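Local coordinates for protein putative efflux transporter (Bacteroides eggerthii, PDB 4L8J) that probably serves as the periplasmic membrane-fusion (adaptor) subunit of an HlyD-type efflux pump, linking an inner-membrane transporter to an outer-membrane channel, at residues 44-50 / 61-67; 141-145 / 155-159; 50-56 / 137-142; 73-78 / 118-123. All coordinates share one frame; numbering follows the deposited sequence. Where two conformers were deposited one is given.

Interaction 1: 44-50 / 61-67; sequences QIINLPV and LIAAIDP
Ile46 lies against the start of the turn at Asp66, and its side chain can be followed outward atom by atom. CB carries two branches: CG2 meets Asp66 CB at 3.7 Å, while CG1, set between the backbone N and the carbonyl carbon (chi1 55°), lies 3.6 Å from Ala64 O. At the tip, CD1 reaches Asp66 CA and then Pro67 CD, 4.1 Å away. The strands 44-47 and 61-65 pair antiparallel around a classic beta bulge, in which Ile46 and Asn47 both face Ala64. Ala64 O takes a nearly straight bond from Ile46 N (2.8 Å, 168°) and a weak one from Asn47 N, and Ala64 N returns a bond to Asn47 O at 2.9 Å. Beyond the bulge the backbone bonds give way to side-chain packing: Pro49 CD sits 3.3 Å from Ile62 O, and Val50 CG2 crosses to Ile62 CG2. Asp66 N bonds to Gln44 O, and its side chain makes a weak bond to Arg68 N where helix 68-95 begins. Backbone polar atoms thus supply the directional bonds, whereas the side chains add mainly apolar contact, as expected of a strand pair in the barrel-sandwich (lipoyl-like) domain of HlyD-family adaptors.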
loop_
_atom_site.group_PDB
_atom_site.type_symbol
_atom_site.label_atom_id
_atom_site.label_comp_id
_atom_site.label_asym_id
_atom_site.label_seq_id
_atom_site.Cartn_x
_atom_site.Cartn_y
_atom_site.Cartn_z
ATOM N N GLN A 44 -53.563 -51.854 27.065
ATOM C CA GLN A 44 -54.379 -51.407 25.946
ATOM C C GLN A 44 -54.391 -49.862 25.865
ATOM O O GLN A 44 -54.859 -49.202 26.800
ATOM C CB GLN A 44 -55.816 -51.962 26.065
ATOM C CG GLN A 44 -56.797 -51.347 25.054
ATOM C CD GLN A 44 -58.111 -52.076 24.961
ATOM O OE1 GLN A 44 -58.403 -52.707 23.939
ATOM N NE2 GLN A 44 -58.959 -51.966 25.997
ATOM N N ILE A 45 -53.945 -49.299 24.728
ATOM C CA ILE A 45 -53.995 -47.843 24.502
ATOM C C ILE A 45 -55.461 -47.415 24.555
ATOM O O ILE A 45 -56.296 -48.080 23.965
ATOM C CB ILE A 45 -53.301 -47.441 23.163
ATOM C CG1 ILE A 45 -51.773 -47.669 23.268
ATOM C CG2 ILE A 45 -53.594 -45.966 22.788
ATOM C CD1 ILE A 45 -51.093 -47.886 21.983
ATOM N N ILE A 46 -55.790 -46.391 25.345
ATOM C CA ILE A 46 -57.164 -45.874 25.441
ATOM C C ILE A 46 -57.183 -44.397 25.021
ATOM O O ILE A 46 -58.248 -43.787 24.916
ATOM C CB ILE A 46 -57.785 -46.072 26.828
ATOM C CG1 ILE A 46 -56.894 -45.457 27.947
ATOM C CG2 ILE A 46 -58.150 -47.563 27.050
ATOM C CD1 ILE A 46 -57.657 -45.044 29.246
ATOM N N ASN A 47 -55.988 -43.813 24.840
ATOM C CA ASN A 47 -55.856 -42.430 24.407
ATOM C C ASN A 47 -54.593 -42.282 23.568
ATOM O O ASN A 47 -53.524 -42.717 23.978
ATOM C CB ASN A 47 -55.864 -41.462 25.600
ATOM C CG ASN A 47 -56.084 -40.014 25.219
ATOM O OD1 ASN A 47 -56.334 -39.683 24.074
ATOM N ND2 ASN A 47 -55.993 -39.109 26.167
ATOM N N LEU A 48 -54.745 -41.703 22.376
ATOM C CA LEU A 48 -53.690 -41.406 21.423
ATOM C C LEU A 48 -53.983 -39.969 20.929
ATOM O O LEU A 48 -54.536 -39.786 19.859
ATOM C CB LEU A 48 -53.721 -42.467 20.312
ATOM C CG LEU A 48 -52.475 -42.640 19.438
ATOM C CD1 LEU A 48 -51.209 -42.809 20.270
ATOM C CD2 LEU A 48 -52.632 -43.845 18.557
ATOM N N PRO A 49 -53.738 -38.939 21.770
ATOM C CA PRO A 49 -54.225 -37.592 21.437
ATOM C C PRO A 49 -53.393 -36.798 20.423
ATOM O O PRO A 49 -53.793 -35.687 20.077
ATOM C CB PRO A 49 -54.204 -36.901 22.801
ATOM C CG PRO A 49 -53.007 -37.531 23.497
ATOM C CD PRO A 49 -53.157 -38.972 23.136
ATOM N N VAL A 50 -52.236 -37.337 19.980
ATOM C CA VAL A 50 -51.347 -36.665 19.019
ATOM C C VAL A 50 -51.509 -37.244 17.594
ATOM O O VAL A 50 -51.940 -38.387 17.424
ATOM C CB VAL A 50 -49.867 -36.704 19.485
ATOM C CG1 VAL A 50 -49.674 -35.854 20.751
ATOM C CG2 VAL A 50 -49.383 -38.144 19.720
ATOM N N LEU A 61 -48.613 -35.297 26.834
ATOM C CA LEU A 61 -49.118 -36.656 26.681
ATOM C C LEU A 61 -49.028 -37.122 25.217
ATOM O O LEU A 61 -49.421 -36.407 24.314
ATOM C CB LEU A 61 -50.581 -36.762 27.196
ATOM C CG LEU A 61 -51.237 -38.151 27.205
ATOM C CD1 LEU A 61 -50.544 -39.096 28.175
ATOM C CD2 LEU A 61 -52.693 -38.050 27.573
ATOM N N ILE A 62 -48.466 -38.312 25.003
ATOM C CA ILE A 62 -48.367 -38.949 23.679
ATOM C C ILE A 62 -49.436 -40.013 23.571
ATOM O O ILE A 62 -50.121 -40.112 22.554
ATOM C CB ILE A 62 -46.949 -39.577 23.464
ATOM C CG1 ILE A 62 -45.830 -38.506 23.496
ATOM C CG2 ILE A 62 -46.929 -40.425 22.156
ATOM C CD1 ILE A 62 -45.872 -37.530 22.327
ATOM N N ALA A 63 -49.550 -40.842 24.625
ATOM C CA ALA A 63 -50.493 -41.955 24.648
ATOM C C ALA A 63 -50.720 -42.415 26.066
ATOM O O ALA A 63 -49.879 -42.173 26.923
ATOM C CB ALA A 63 -49.976 -43.117 23.795
ATOM N N ALA A 64 -51.862 -43.061 26.321
ATOM C CA ALA A 64 -52.150 -43.623 27.644
ATOM C C ALA A 64 -52.758 -44.991 27.495
ATOM O O ALA A 64 -53.545 -45.210 26.576
ATOM C CB ALA A 64 -53.092 -42.717 28.433
ATOM N N ILE A 65 -52.384 -45.924 28.390
ATOM C CA ILE A 65 -52.980 -47.272 28.418
ATOM C C ILE A 65 -54.032 -47.283 29.524
ATOM O O ILE A 65 -53.972 -46.433 30.422
ATOM C CB ILE A 65 -51.952 -48.441 28.563
ATOM C CG1 ILE A 65 -51.154 -48.356 29.869
ATOM C CG2 ILE A 65 -51.032 -48.562 27.340
ATOM C CD1 ILE A 65 -50.826 -49.705 30.503
ATOM N N ASP A 66 -55.012 -48.228 29.444
ATOM C CA ASP A 66 -56.066 -48.427 30.439
ATOM C C ASP A 66 -55.384 -48.763 31.783
ATOM O O ASP A 66 -54.685 -49.777 31.863
ATOM C CB ASP A 66 -57.020 -49.551 29.986
ATOM C CG ASP A 66 -58.279 -49.756 30.809
ATOM O OD1 ASP A 66 -58.428 -49.082 31.859
ATOM O OD2 ASP A 66 -59.136 -50.557 30.382
ATOM N N PRO A 67 -55.516 -47.866 32.791
ATOM C CA PRO A 67 -54.807 -48.067 34.060
ATOM C C PRO A 67 -55.496 -49.016 35.035
ATOM O O PRO A 67 -54.972 -49.211 36.126
ATOM C CB PRO A 67 -54.771 -46.651 34.644
ATOM C CG PRO A 67 -56.033 -46.017 34.162
ATOM C CD PRO A 67 -56.282 -46.596 32.796
#

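Interaction 2: 141-145 / 155-159; sequences TRLVE and GIVRL
With CG anti to its carbonyl carbon (chi1 -57°) and chi2 near 168°, Leu143 spreads its two methyls over strand 155-159, where an Arg158 chain extended from CG to NE runs across them at about a right angle. CD2 lies over one face of the guanidinium, 3.6 Å from Arg158 NE, and CD1 rests on Gly155, 3.8 Å from its CA. A CB on Gly155 would collide with that methyl, so the absence of a side chain there suits the close approach. An alanine in place of Leu143 would take away both methyls and would probably leave the Arg158 guanidinium without its apolar cover and Gly155 with a gap above it. Thr141 and Arg158 share one face of the sheet and run side by side, pointing the same way, with Thr141 CB 3.9 Å from Arg158 CD.

The backbones are antiparallel. Arg158 N bonds to Thr141 O at 2.9 Å, the return bond from Thr141 N is weak, and Leu143 N reaches Ile156 O at 2.9 Å. Arg142 and Val157 form the non-hydrogen-bonded pair on the other face. Past the strand end, Val144 turns inward and its CG2 meets Ile156 CG2 at 3.6 Å. Both side chains also touch Ile45, and Ile156 touches Ala63, so the two sheets meet here through branched apolar groups. This packing of two antiparallel sheets is consistent with the barrel-sandwich hybrid (lipoyl-like) domain to which both segments belong.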
loop_
_atom_site.group_PDB
_atom_site.type_symbol
_atom_site.label_atom_id
_atom_site.label_comp_id
_atom_site.label_asym_id
_atom_site.label_seq_id
_atom_site.Cartn_x
_atom_site.Cartn_y
_atom_site.Cartn_z
ATOM N N THR A 141 -43.935 -40.208 13.027
ATOM C CA THR A 141 -44.808 -41.330 12.686
ATOM C C THR A 141 -45.596 -41.828 13.899
ATOM O O THR A 141 -45.058 -41.937 14.997
ATOM C CB THR A 141 -43.977 -42.515 12.085
ATOM O OG1 THR A 141 -42.999 -42.033 11.164
ATOM C CG2 THR A 141 -44.839 -43.563 11.391
ATOM N N ARG A 142 -46.857 -42.169 13.665
ATOM C CA ARG A 142 -47.758 -42.802 14.608
ATOM C C ARG A 142 -47.777 -44.293 14.251
ATOM O O ARG A 142 -48.257 -44.656 13.168
ATOM C CB ARG A 142 -49.141 -42.165 14.506
ATOM C CG ARG A 142 -49.965 -42.328 15.747
ATOM C CD ARG A 142 -51.012 -41.258 15.762
ATOM N NE ARG A 142 -52.293 -41.797 15.345
ATOM C CZ ARG A 142 -53.461 -41.381 15.813
ATOM N NH1 ARG A 142 -53.518 -40.379 16.683
ATOM N NH2 ARG A 142 -54.580 -41.947 15.403
ATOM N N LEU A 143 -47.206 -45.142 15.131
ATOM C CA LEU A 143 -47.010 -46.577 14.877
ATOM C C LEU A 143 -48.138 -47.489 15.342
ATOM O O LEU A 143 -48.167 -48.667 14.961
ATOM C CB LEU A 143 -45.701 -47.031 15.544
ATOM C CG LEU A 143 -44.442 -46.286 15.108
ATOM C CD1 LEU A 143 -43.290 -46.601 16.026
ATOM C CD2 LEU A 143 -44.084 -46.590 13.654
ATOM N N VAL A 144 -49.051 -46.974 16.168
ATOM C CA VAL A 144 -50.149 -47.762 16.721
ATOM C C VAL A 144 -51.462 -47.020 16.532
ATOM O O VAL A 144 -51.461 -45.871 16.109
ATOM C CB VAL A 144 -49.895 -48.094 18.231
ATOM C CG1 VAL A 144 -48.828 -49.172 18.395
ATOM C CG2 VAL A 144 -49.508 -46.838 19.013
ATOM N N GLU A 145 -52.569 -47.673 16.882
ATOM C CA GLU A 145 -53.929 -47.143 16.830
ATOM C C GLU A 145 -54.516 -47.103 18.223
ATOM O O GLU A 145 -54.067 -47.857 19.088
ATOM C CB GLU A 145 -54.820 -48.026 15.924
ATOM C CG GLU A 145 -54.520 -47.911 14.443
ATOM C CD GLU A 145 -55.493 -47.032 13.685
ATOM O OE1 GLU A 145 -56.710 -47.331 13.708
ATOM O OE2 GLU A 145 -55.034 -46.051 13.055
ATOM N N GLY A 155 -42.899 -49.818 19.906
ATOM C CA GLY A 155 -42.948 -48.468 19.358
ATOM C C GLY A 155 -44.353 -47.902 19.292
ATOM O O GLY A 155 -45.263 -48.564 18.784
ATOM N N ILE A 156 -44.549 -46.697 19.859
ATOM C CA ILE A 156 -45.862 -46.047 19.858
ATOM C C ILE A 156 -45.829 -44.926 18.798
ATOM O O ILE A 156 -46.708 -44.860 17.944
ATOM C CB ILE A 156 -46.250 -45.567 21.281
ATOM C CG1 ILE A 156 -46.246 -46.741 22.321
ATOM C CG2 ILE A 156 -47.566 -44.777 21.291
ATOM C CD1 ILE A 156 -47.231 -47.926 22.121
ATOM N N VAL A 157 -44.807 -44.066 18.863
ATOM C CA VAL A 157 -44.544 -42.995 17.915
ATOM C C VAL A 157 -43.028 -42.847 17.722
ATOM O O VAL A 157 -42.244 -43.270 18.579
ATOM C CB VAL A 157 -45.165 -41.602 18.287
ATOM C CG1 VAL A 157 -46.693 -41.620 18.347
ATOM C CG2 VAL A 157 -44.530 -40.987 19.542
ATOM N N ARG A 158 -42.643 -42.182 16.621
ATOM C CA ARG A 158 -41.277 -41.781 16.285
ATOM C C ARG A 158 -41.273 -40.281 16.419
ATOM O O ARG A 158 -42.029 -39.614 15.725
ATOM C CB ARG A 158 -40.869 -42.263 14.874
ATOM C CG ARG A 158 -40.890 -43.787 14.761
ATOM C CD ARG A 158 -40.731 -44.308 13.350
ATOM N NE ARG A 158 -40.591 -45.765 13.361
ATOM C CZ ARG A 158 -40.274 -46.501 12.302
ATOM N NH1 ARG A 158 -40.048 -45.924 11.127
ATOM N NH2 ARG A 158 -40.171 -47.820 12.409
ATOM N N LEU A 159 -40.540 -39.770 17.407
ATOM C CA LEU A 159 -40.438 -38.360 17.745
ATOM C C LEU A 159 -39.045 -37.812 17.344
ATOM O O LEU A 159 -38.025 -38.358 17.786
ATOM C CB LEU A 159 -40.666 -38.202 19.271
ATOM C CG LEU A 159 -40.575 -36.779 19.865
ATOM C CD1 LEU A 159 -41.777 -35.938 19.490
ATOM C CD2 LEU A 159 -40.431 -36.814 21.373
#

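Interaction 3: 50-56 / 137-142; sequences VVEGQRV and GSIETR
Gly53 N donates to Ile139 O (2.7 Å) and Ile139 N to Gln54 O, so that the type II turn from Val51 to Gln54 docks on strand 137-142 before Val56 and Gly137 pair antiparallel through two backbone bonds. Gly53, with a positive phi of 95°, takes the turn position where a CB would press on the preceding carbonyl oxygen. Gln54 braces the turn from within, its OE1 accepting from Val51 N. Ile139 packs against the turn: its CB lies 3.4 Å from Val51 O, and its side chain crosses that of Val56 at about a right angle, with Ile139 CD1 4.2 Å from Val56 CG2. Glu52, extended beyond CG, brings OE2 to Arg142 N by a very straight bond (3.1 Å, 178°), met on the anti side but well out of the carboxylate plane. The Arg142 chain bends at chi3 and presents NH1 edge-on to Val50 O at 2.6 Å, the oxygen lying near the guanidinium plane. A methionine replacing Arg142 would probably leave Val50 O without this donor and the approach to the turn less firmly tied to the strand. The hydrogen bond from Glu52 goes to the backbone N of Arg142, not to its guanidinium. On its other flank strand 137-142 pairs with strand 155-161, whose Leu159 touches both Val56 and Ile139, while Ile62 of strand 61-65 packs on Ile139 from the facing sheet.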
loop_
_atom_site.group_PDB
_atom_site.type_symbol
_atom_site.label_atom_id
_atom_site.label_comp_id
_atom_site.label_asym_id
_atom_site.label_seq_id
_atom_site.Cartn_x
_atom_site.Cartn_y
_atom_site.Cartn_z
ATOM N N VAL A 50 -52.236 -37.337 19.980
ATOM C CA VAL A 50 -51.347 -36.665 19.019
ATOM C C VAL A 50 -51.509 -37.244 17.594
ATOM O O VAL A 50 -51.940 -38.387 17.424
ATOM C CB VAL A 50 -49.867 -36.704 19.485
ATOM C CG1 VAL A 50 -49.674 -35.854 20.751
ATOM C CG2 VAL A 50 -49.383 -38.144 19.720
ATOM N N VAL A 51 -51.175 -36.436 16.582
ATOM C CA VAL A 51 -51.228 -36.800 15.158
ATOM C C VAL A 51 -49.847 -36.590 14.537
ATOM O O VAL A 51 -49.018 -35.856 15.098
ATOM C CB VAL A 51 -52.313 -36.018 14.346
ATOM C CG1 VAL A 51 -53.718 -36.334 14.836
ATOM C CG2 VAL A 51 -52.046 -34.507 14.328
ATOM N N GLU A 52 -49.615 -37.204 13.362
ATOM C CA GLU A 52 -48.366 -37.040 12.599
ATOM C C GLU A 52 -48.208 -35.603 12.151
ATOM O O GLU A 52 -49.165 -35.002 11.659
ATOM C CB GLU A 52 -48.342 -37.969 11.379
ATOM C CG GLU A 52 -48.037 -39.408 11.763
ATOM C CD GLU A 52 -47.919 -40.386 10.613
ATOM O OE1 GLU A 52 -47.698 -39.941 9.462
ATOM O OE2 GLU A 52 -48.041 -41.606 10.869
ATOM N N GLY A 53 -47.025 -35.054 12.376
ATOM C CA GLY A 53 -46.693 -33.675 12.024
ATOM C C GLY A 53 -46.886 -32.693 13.161
ATOM O O GLY A 53 -46.437 -31.545 13.076
ATOM N N GLN A 54 -47.565 -33.132 14.239
ATOM C CA GLN A 54 -47.824 -32.303 15.406
ATOM C C GLN A 54 -46.541 -32.018 16.165
ATOM O O GLN A 54 -45.688 -32.898 16.346
ATOM C CB GLN A 54 -48.853 -32.970 16.331
ATOM C CG GLN A 54 -49.229 -32.161 17.586
ATOM C CD GLN A 54 -50.415 -32.761 18.287
ATOM O OE1 GLN A 54 -51.086 -33.658 17.761
ATOM N NE2 GLN A 54 -50.705 -32.279 19.493
ATOM N N ARG A 55 -46.421 -30.774 16.618
ATOM C CA ARG A 55 -45.300 -30.308 17.420
ATOM C C ARG A 55 -45.711 -30.413 18.869
ATOM O O ARG A 55 -46.764 -29.905 19.261
ATOM C CB ARG A 55 -44.902 -28.871 17.019
ATOM C CG ARG A 55 -44.412 -28.774 15.569
ATOM C CD ARG A 55 -44.123 -27.354 15.115
ATOM N NE ARG A 55 -43.886 -27.296 13.671
ATOM C CZ ARG A 55 -44.836 -27.114 12.755
ATOM N NH1 ARG A 55 -46.105 -26.960 13.123
ATOM N NH2 ARG A 55 -44.527 -27.085 11.465
ATOM N N VAL A 56 -44.934 -31.162 19.641
ATOM C CA VAL A 56 -45.197 -31.411 21.048
ATOM C C VAL A 56 -44.054 -30.850 21.897
ATOM O O VAL A 56 -42.945 -30.643 21.407
ATOM C CB VAL A 56 -45.486 -32.903 21.373
ATOM C CG1 VAL A 56 -46.674 -33.420 20.584
ATOM C CG2 VAL A 56 -44.263 -33.790 21.164
ATOM N N GLY A 137 -40.491 -31.818 20.442
ATOM C CA GLY A 137 -40.273 -32.443 19.147
ATOM C C GLY A 137 -41.490 -32.510 18.266
ATOM O O GLY A 137 -42.512 -31.877 18.549
ATOM N N SER A 138 -41.379 -33.271 17.184
ATOM C CA SER A 138 -42.467 -33.427 16.251
ATOM C C SER A 138 -42.718 -34.905 15.973
ATOM O O SER A 138 -41.778 -35.706 15.871
ATOM C CB SER A 138 -42.218 -32.640 14.966
ATOM O OG SER A 138 -41.271 -33.266 14.119
ATOM N N ILE A 139 -44.004 -35.260 15.885
ATOM C CA ILE A 139 -44.423 -36.625 15.642
ATOM C C ILE A 139 -44.159 -36.937 14.187
ATOM O O ILE A 139 -44.884 -36.471 13.303
ATOM C CB ILE A 139 -45.906 -36.884 16.058
ATOM C CG1 ILE A 139 -46.238 -36.357 17.481
ATOM C CG2 ILE A 139 -46.320 -38.345 15.826
ATOM C CD1 ILE A 139 -45.396 -36.901 18.661
ATOM N N GLU A 140 -43.097 -37.705 13.942
ATOM C CA GLU A 140 -42.741 -38.118 12.592
ATOM C C GLU A 140 -43.671 -39.227 12.154
ATOM O O GLU A 140 -44.171 -39.184 11.045
ATOM C CB GLU A 140 -41.261 -38.553 12.512
ATOM C CG GLU A 140 -40.698 -38.513 11.097
ATOM C CD GLU A 140 -39.311 -39.104 10.929
ATOM O OE1 GLU A 140 -39.179 -40.350 10.985
ATOM O OE2 GLU A 140 -38.359 -38.321 10.706
ATOM N N THR A 141 -43.935 -40.208 13.027
ATOM C CA THR A 141 -44.808 -41.330 12.686
ATOM C C THR A 141 -45.596 -41.828 13.899
ATOM O O THR A 141 -45.058 -41.937 14.997
ATOM C CB THR A 141 -43.977 -42.515 12.085
ATOM O OG1 THR A 141 -42.999 -42.033 11.164
ATOM C CG2 THR A 141 -44.839 -43.563 11.391
ATOM N N ARG A 142 -46.857 -42.169 13.665
ATOM C CA ARG A 142 -47.758 -42.802 14.608
ATOM C C ARG A 142 -47.777 -44.293 14.251
ATOM O O ARG A 142 -48.257 -44.656 13.168
ATOM C CB ARG A 142 -49.141 -42.165 14.506
ATOM C CG ARG A 142 -49.965 -42.328 15.747
ATOM C CD ARG A 142 -51.012 -41.258 15.762
ATOM N NE ARG A 142 -52.293 -41.797 15.345
ATOM C CZ ARG A 142 -53.461 -41.381 15.813
ATOM N NH1 ARG A 142 -53.518 -40.379 16.683
ATOM N NH2 ARG A 142 -54.580 -41.947 15.403
#

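Interaction 4: 73-78 / 118-123; sequences QYAADK and AYELST
Tyr74 of 73-78 and Tyr119 of 118-123 meet between the two helices, each with its CG anti to the backbone N. Their second torsions differ: the Tyr74 ring stands nearly perpendicular, whereas Tyr119 is turned to chi2 34°. The rings meet obliquely, with planes at 56° and centroids 5.4 Å apart, and Tyr119 CE1 rests over a face of Tyr74 near its rim. The Tyr74 OH and Tyr119 OH end 3.2 Å apart. One water binds Tyr74 OH and donates to Thr123 OG1, joining the two helices through solvent.

Lys78 also extends with CG anti to its N and runs beside Tyr119, pointing the same way. Its CA forms a CH-pi contact over the ring face, 3.8 Å from the centroid, and its CG touches Tyr119 OH. The chain bends only at chi4, where NZ pairs with Glu82 in a salt bridge one turn further on. Thr123 OG1 sits above the opposite face of Tyr119, toward its rim, and donates to Tyr119 O at 2.8 Å; that carbonyl also accepts from Thr123 N.

On the other side of the interface, Asp77 points at the partner helix. Its CB lies 3.9 Å from Tyr119 CA, and its OD1 accepts from Gln73 NE2 at 2.9 Å, from above the carboxylate plane. Tyr81 adds a further ring beside Tyr119. The segments run nearly antiparallel, at 153° with axes 8.7 Å apart, within the hairpin of helices 68-95 and 102-127 that rises between strands 61-65 and 130-132.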
loop_
_atom_site.group_PDB
_atom_site.type_symbol
_atom_site.label_atom_id
_atom_site.label_comp_id
_atom_site.label_asym_id
_atom_site.label_seq_id
_atom_site.Cartn_x
_atom_site.Cartn_y
_atom_site.Cartn_z
ATOM N N GLN A 73 -53.483 -53.382 41.423
ATOM C CA GLN A 73 -52.230 -53.815 42.032
ATOM C C GLN A 73 -51.656 -52.713 42.930
ATOM O O GLN A 73 -51.233 -53.010 44.035
ATOM C CB GLN A 73 -51.204 -54.229 40.966
ATOM C CG GLN A 73 -50.011 -55.009 41.531
ATOM C CD GLN A 73 -50.453 -56.305 42.173
ATOM O OE1 GLN A 73 -51.019 -57.194 41.526
ATOM N NE2 GLN A 73 -50.257 -56.411 43.478
ATOM N N TYR A 74 -51.708 -51.452 42.475
ATOM C CA TYR A 74 -51.233 -50.278 43.211
ATOM C C TYR A 74 -51.925 -50.184 44.597
ATOM O O TYR A 74 -51.220 -50.123 45.607
ATOM C CB TYR A 74 -51.434 -48.985 42.377
ATOM C CG TYR A 74 -51.047 -47.713 43.105
ATOM C CD1 TYR A 74 -51.961 -47.040 43.912
ATOM C CD2 TYR A 74 -49.767 -47.181 42.986
ATOM C CE1 TYR A 74 -51.597 -45.897 44.622
ATOM C CE2 TYR A 74 -49.403 -46.017 43.661
ATOM C CZ TYR A 74 -50.318 -45.384 44.487
ATOM O OH TYR A 74 -49.954 -44.237 45.150
ATOM N N ALA A 75 -53.289 -50.173 44.628
ATOM C CA ALA A 75 -54.092 -50.077 45.848
ATOM C C ALA A 75 -53.845 -51.254 46.813
ATOM O O ALA A 75 -53.928 -51.062 48.030
ATOM C CB ALA A 75 -55.582 -49.995 45.505
ATOM N N ALA A 76 -53.572 -52.460 46.275
ATOM C CA ALA A 76 -53.264 -53.650 47.074
ATOM C C ALA A 76 -51.842 -53.550 47.637
ATOM O O ALA A 76 -51.614 -53.867 48.801
ATOM C CB ALA A 76 -53.415 -54.907 46.223
ATOM N N ASP A 77 -50.885 -53.084 46.821
ATOM C CA ASP A 77 -49.496 -52.921 47.252
ATOM C C ASP A 77 -49.398 -51.761 48.255
ATOM O O ASP A 77 -48.626 -51.853 49.209
ATOM C CB ASP A 77 -48.562 -52.723 46.038
ATOM C CG ASP A 77 -48.371 -53.967 45.178
ATOM O OD1 ASP A 77 -48.767 -55.058 45.618
ATOM O OD2 ASP A 77 -47.743 -53.858 44.108
ATOM N N LYS A 78 -50.223 -50.713 48.072
ATOM C CA LYS A 78 -50.300 -49.551 48.970
ATOM C C LYS A 78 -50.740 -49.995 50.362
ATOM O O LYS A 78 -50.057 -49.676 51.339
ATOM C CB LYS A 78 -51.257 -48.469 48.424
ATOM C CG LYS A 78 -51.290 -47.184 49.259
ATOM C CD LYS A 78 -52.143 -46.103 48.596
ATOM C CE LYS A 78 -52.122 -44.794 49.350
ATOM N NZ LYS A 78 -52.979 -44.826 50.565
ATOM N N ALA A 118 -42.407 -53.819 46.347
ATOM C CA ALA A 118 -43.635 -54.104 45.592
ATOM C C ALA A 118 -44.417 -52.811 45.323
ATOM O O ALA A 118 -44.860 -52.595 44.190
ATOM C CB ALA A 118 -44.505 -55.108 46.337
ATOM N N TYR A 119 -44.538 -51.930 46.351
ATOM C CA TYR A 119 -45.241 -50.641 46.229
ATOM C C TYR A 119 -44.460 -49.656 45.308
ATOM O O TYR A 119 -45.087 -48.906 44.560
ATOM C CB TYR A 119 -45.491 -50.038 47.617
ATOM C CG TYR A 119 -46.357 -48.790 47.668
ATOM C CD1 TYR A 119 -47.407 -48.602 46.768
ATOM C CD2 TYR A 119 -46.180 -47.839 48.666
ATOM C CE1 TYR A 119 -48.218 -47.465 46.829
ATOM C CE2 TYR A 119 -47.006 -46.723 48.759
ATOM C CZ TYR A 119 -48.016 -46.530 47.832
ATOM O OH TYR A 119 -48.810 -45.416 47.946
ATOM N N GLU A 120 -43.122 -49.680 45.333
ATOM C CA GLU A 120 -42.314 -48.816 44.465
ATOM C C GLU A 120 -42.529 -49.181 42.993
ATOM O O GLU A 120 -42.664 -48.294 42.156
ATOM C CB GLU A 120 -40.830 -48.905 44.823
ATOM C CG GLU A 120 -40.483 -48.204 46.126
ATOM C CD GLU A 120 -39.073 -48.407 46.650
ATOM O OE1 GLU A 120 -38.431 -49.425 46.299
ATOM O OE2 GLU A 120 -38.627 -47.553 47.447
ATOM N N LEU A 121 -42.570 -50.487 42.690
ATOM C CA LEU A 121 -42.792 -51.017 41.345
ATOM C C LEU A 121 -44.198 -50.636 40.852
ATOM O O LEU A 121 -44.311 -50.170 39.719
ATOM C CB LEU A 121 -42.596 -52.556 41.338
ATOM C CG LEU A 121 -42.946 -53.297 40.034
ATOM C CD1 LEU A 121 -41.975 -52.946 38.908
ATOM C CD2 LEU A 121 -42.961 -54.795 40.263
ATOM N N SER A 122 -45.255 -50.810 41.706
ATOM C CA SER A 122 -46.618 -50.463 41.307
ATOM C C SER A 122 -46.778 -48.931 41.150
ATOM O O SER A 122 -47.570 -48.501 40.313
ATOM C CB SER A 122 -47.655 -51.054 42.267
ATOM O OG SER A 122 -47.792 -50.367 43.499
ATOM N N THR A 123 -46.017 -48.119 41.922
ATOM C CA THR A 123 -46.019 -46.642 41.832
ATOM C C THR A 123 -45.463 -46.232 40.456
ATOM O O THR A 123 -46.028 -45.353 39.808
ATOM C CB THR A 123 -45.209 -46.016 43.002
ATOM O OG1 THR A 123 -45.917 -46.235 44.217
ATOM C CG2 THR A 123 -44.973 -44.524 42.842
HETATM O O HOH W 1 -47.188 -43.890 45.607
#

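Overall arrangement
Interactions 1, 2 and 3 lie together in the two facing sheets of the barrel-sandwich domain, whereas interaction 4 is a surface contact in the helical hairpin that projects from it, its centre about 21 Å from that of interaction 1. Interactions 2 and 3 share strand 137-142 and use its two edges within one sheet; interaction 1 belongs to the facing sheet, and Ile62 CD1 meets Ile139 CD1 at 3.8 Å between them. Val50 and Arg142 tie all three together. Chemistry follows place: backbone bonds and aliphatic packing dominate in the partly buried sheets, with polar side chains helping at the turn, while the helices meet through aromatic rings, a lysine chain and water.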